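Local coordinates for Serine/threonine-protein kinase Tel1 (Chaetomium thermophilum, PDB 6SKY) that probably acts as a DNA-damage sensor kinase, using ATP to phosphorylate serine or threonine followed by glutamine in its substrates and so activating checkpoint signalling, at residues Ala1957-Gln1962 against Asn1979-Ala1984. Numbering follows the deposited sequence.
Sequences AFRGAQ and NALIKA
Arg1959 meets Ala1980 and Leu1981 where two neighbouring helices of the FAT alpha solenoid pack as an antiparallel hairpin. Helix 1953-1968 leads into helix 1974-1988, and the short segments run at 155° to each other with their axes 9.8 Å apart. The contact is small, 178 Å² in all, and is made mostly by side chains.

Its tight part is apolar. Leu1981 lays CD2 against the base of Arg1959, with 3.6 Å from Leu1981 CD2 to Arg1959 CB. The same methyl, Leu1981 CD2, comes to 4.3 Å from the backbone N of Gly1960. Leu1981 also packs on Leu1956, Tyr1963 and Leu1997, and on Leu1993 of the second subunit, so this side is buried between neighbouring helices and the second subunit.

The other side is more open to solvent: Arg1959 and Ala1980 are both partly exposed. A bend at chi2 (-51°) turns the arginine chain across Ala1980. The methyl lies over one face of the guanidinium, near the rim. The charged end reaches on to Asp1977, one turn before Ala1980 on the same helix, and NH2 forms a salt bridge with it; a long, weak ion pair links NH1 to Glu1947 of helix 1939-1948. The arginine thus spans the hairpin by both charge and contact. Replacing Arg1959 with an alanine would probably leave Asp1977 without its cationic mate and uncover the Ala1980 methyl. That methyl sits 3.3 Å from the nitrogen, Ala1980 CB to Arg1959 NE.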
ATOM      1  N   ALA A1957       4.805   0.880 -15.388  1.00 31.63           N
ATOM      2  CA  ALA A1957       5.692   1.985 -15.038  1.00 31.63           C
ATOM      3  C   ALA A1957       7.078   1.814 -15.652  1.00 31.63           C
ATOM      4  O   ALA A1957       7.575   2.695 -16.365  1.00 31.63           O
ATOM      5  CB  ALA A1957       5.795   2.096 -13.521  1.00 31.63           C
ATOM      6  N   PHE A1958       7.722   0.682 -15.372  1.00 29.73           N
ATOM      7  CA  PHE A1958       9.072   0.442 -15.865  1.00 29.73           C
ATOM      8  C   PHE A1958       9.106   0.356 -17.384  1.00 29.73           C
ATOM      9  O   PHE A1958      10.047   0.846 -18.022  1.00 29.73           O
ATOM     10  CB  PHE A1958       9.629  -0.837 -15.249  1.00 29.73           C
ATOM     11  CG  PHE A1958       9.934  -0.729 -13.790  1.00 29.73           C
ATOM     12  CD1 PHE A1958       8.930  -0.765 -12.855  1.00 29.73           C
ATOM     13  CD2 PHE A1958      11.227  -0.599 -13.352  1.00 29.73           C
ATOM     14  CE1 PHE A1958       9.211  -0.663 -11.521  1.00 29.73           C
ATOM     15  CE2 PHE A1958      11.505  -0.501 -12.018  1.00 29.73           C
ATOM     16  CZ  PHE A1958      10.498  -0.533 -11.106  1.00 29.73           C
ATOM     17  N   ARG A1959       8.082  -0.248 -17.988  1.00 35.39           N
ATOM     18  CA  ARG A1959       8.035  -0.340 -19.438  1.00 35.39           C
ATOM     19  C   ARG A1959       7.807   1.017 -20.078  1.00 35.39           C
ATOM     20  O   ARG A1959       8.399   1.312 -21.115  1.00 35.39           O
ATOM     21  CB  ARG A1959       6.947  -1.307 -19.872  1.00 35.39           C
ATOM     22  CG  ARG A1959       7.442  -2.676 -20.183  1.00 35.39           C
ATOM     23  CD  ARG A1959       8.604  -2.642 -21.131  1.00 35.39           C
ATOM     24  NE  ARG A1959       9.262  -3.938 -21.158  1.00 35.39           N
ATOM     25  CZ  ARG A1959      10.375  -4.194 -21.827  1.00 35.39           C
ATOM     26  NH1 ARG A1959      10.904  -5.405 -21.791  1.00 35.39           N
ATOM     27  NH2 ARG A1959      10.959  -3.239 -22.527  1.00 35.39           N
ATOM     28  N   GLY A1960       6.942   1.848 -19.502  1.00 30.17           N
ATOM     29  CA  GLY A1960       6.766   3.182 -20.033  1.00 30.17           C
ATOM     30  C   GLY A1960       8.033   4.002 -19.957  1.00 30.17           C
ATOM     31  O   GLY A1960       8.345   4.758 -20.874  1.00 30.17           O
ATOM     32  N   ALA A1961       8.788   3.858 -18.872  1.00 27.45           N
ATOM     33  CA  ALA A1961      10.055   4.575 -18.780  1.00 27.45           C
ATOM     34  C   ALA A1961      11.031   4.113 -19.857  1.00 27.45           C
ATOM     35  O   ALA A1961      11.640   4.935 -20.551  1.00 27.45           O
ATOM     36  CB  ALA A1961      10.654   4.403 -17.390  1.00 27.45           C
ATOM     37  N   GLN A1962      11.187   2.797 -20.017  1.00 34.58           N
ATOM     38  CA  GLN A1962      12.045   2.279 -21.079  1.00 34.58           C
ATOM     39  C   GLN A1962      11.596   2.769 -22.446  1.00 34.58           C
ATOM     40  O   GLN A1962      12.412   3.188 -23.271  1.00 34.58           O
ATOM     41  CB  GLN A1962      12.047   0.755 -21.055  1.00 34.58           C
ATOM     42  CG  GLN A1962      12.783   0.146 -19.906  1.00 34.58           C
ATOM     43  CD  GLN A1962      14.274   0.262 -20.056  1.00 34.58           C
ATOM     44  OE1 GLN A1962      14.775   0.598 -21.125  1.00 34.58           O
ATOM     45  NE2 GLN A1962      14.998  -0.011 -18.980  1.00 34.58           N
ATOM     46  N   ASN A1979       5.934  -3.824 -27.999  1.00 42.12           N
ATOM     47  CA  ASN A1979       5.418  -5.178 -27.860  1.00 42.12           C
ATOM     48  C   ASN A1979       5.149  -5.500 -26.402  1.00 42.12           C
ATOM     49  O   ASN A1979       4.017  -5.813 -26.016  1.00 42.12           O
ATOM     50  CB  ASN A1979       6.402  -6.179 -28.458  1.00 42.12           C
ATOM     51  CG  ASN A1979       6.201  -6.371 -29.937  1.00 42.12           C
ATOM     52  OD1 ASN A1979       5.090  -6.254 -30.441  1.00 42.12           O
ATOM     53  ND2 ASN A1979       7.278  -6.667 -30.644  1.00 42.12           N
ATOM     54  N   ALA A1980       6.178  -5.352 -25.566  1.00 36.95           N
ATOM     55  CA  ALA A1980       6.022  -5.631 -24.149  1.00 36.95           C
ATOM     56  C   ALA A1980       4.848  -4.859 -23.582  1.00 36.95           C
ATOM     57  O   ALA A1980       3.974  -5.432 -22.923  1.00 36.95           O
ATOM     58  CB  ALA A1980       7.307  -5.289 -23.408  1.00 36.95           C
ATOM     59  N   LEU A1981       4.767  -3.570 -23.906  1.00 35.50           N
ATOM     60  CA  LEU A1981       3.694  -2.745 -23.371  1.00 35.50           C
ATOM     61  C   LEU A1981       2.340  -3.315 -23.740  1.00 35.50           C
ATOM     62  O   LEU A1981       1.471  -3.476 -22.878  1.00 35.50           O
ATOM     63  CB  LEU A1981       3.831  -1.313 -23.867  1.00 35.50           C
ATOM     64  CG  LEU A1981       4.658  -0.433 -22.950  1.00 35.50           C
ATOM     65  CD1 LEU A1981       4.839   0.899 -23.584  1.00 35.50           C
ATOM     66  CD2 LEU A1981       3.950  -0.294 -21.637  1.00 35.50           C
ATOM     67  N   ILE A1982       2.157  -3.672 -25.011  1.00 35.85           N
ATOM     68  CA  ILE A1982       0.874  -4.222 -25.429  1.00 35.85           C
ATOM     69  C   ILE A1982       0.548  -5.444 -24.593  1.00 35.85           C
ATOM     70  O   ILE A1982      -0.548  -5.558 -24.029  1.00 35.85           O
ATOM     71  CB  ILE A1982       0.890  -4.545 -26.930  1.00 35.85           C
ATOM     72  CG1 ILE A1982       1.160  -3.282 -27.733  1.00 35.85           C
ATOM     73  CG2 ILE A1982      -0.434  -5.117 -27.346  1.00 35.85           C
ATOM     74  CD1 ILE A1982       1.664  -3.542 -29.110  1.00 35.85           C
ATOM     75  N   LYS A1983       1.529  -6.332 -24.431  1.00 39.71           N
ATOM     76  CA  LYS A1983       1.334  -7.504 -23.593  1.00 39.71           C
ATOM     77  C   LYS A1983       0.864  -7.087 -22.211  1.00 39.71           C
ATOM     78  O   LYS A1983      -0.188  -7.529 -21.742  1.00 39.71           O
ATOM     79  CB  LYS A1983       2.632  -8.302 -23.517  1.00 39.71           C
ATOM     80  CG  LYS A1983       2.475  -9.694 -22.963  1.00 39.71           C
ATOM     81  CD  LYS A1983       3.824 -10.317 -22.675  1.00 39.71           C
ATOM     82  CE  LYS A1983       3.674 -11.597 -21.876  1.00 39.71           C
ATOM     83  NZ  LYS A1983       4.978 -12.076 -21.345  1.00 39.71           N
ATOM     84  N   ALA A1984       1.592  -6.164 -21.584  1.00 37.81           N
ATOM     85  CA  ALA A1984       1.207  -5.689 -20.263  1.00 37.81           C
ATOM     86  C   ALA A1984      -0.209  -5.139 -20.274  1.00 37.81           C
ATOM     87  O   ALA A1984      -1.028  -5.493 -19.421  1.00 37.81           O
ATOM     88  CB  ALA A1984       2.193  -4.631 -19.780  1.00 37.81           C
TER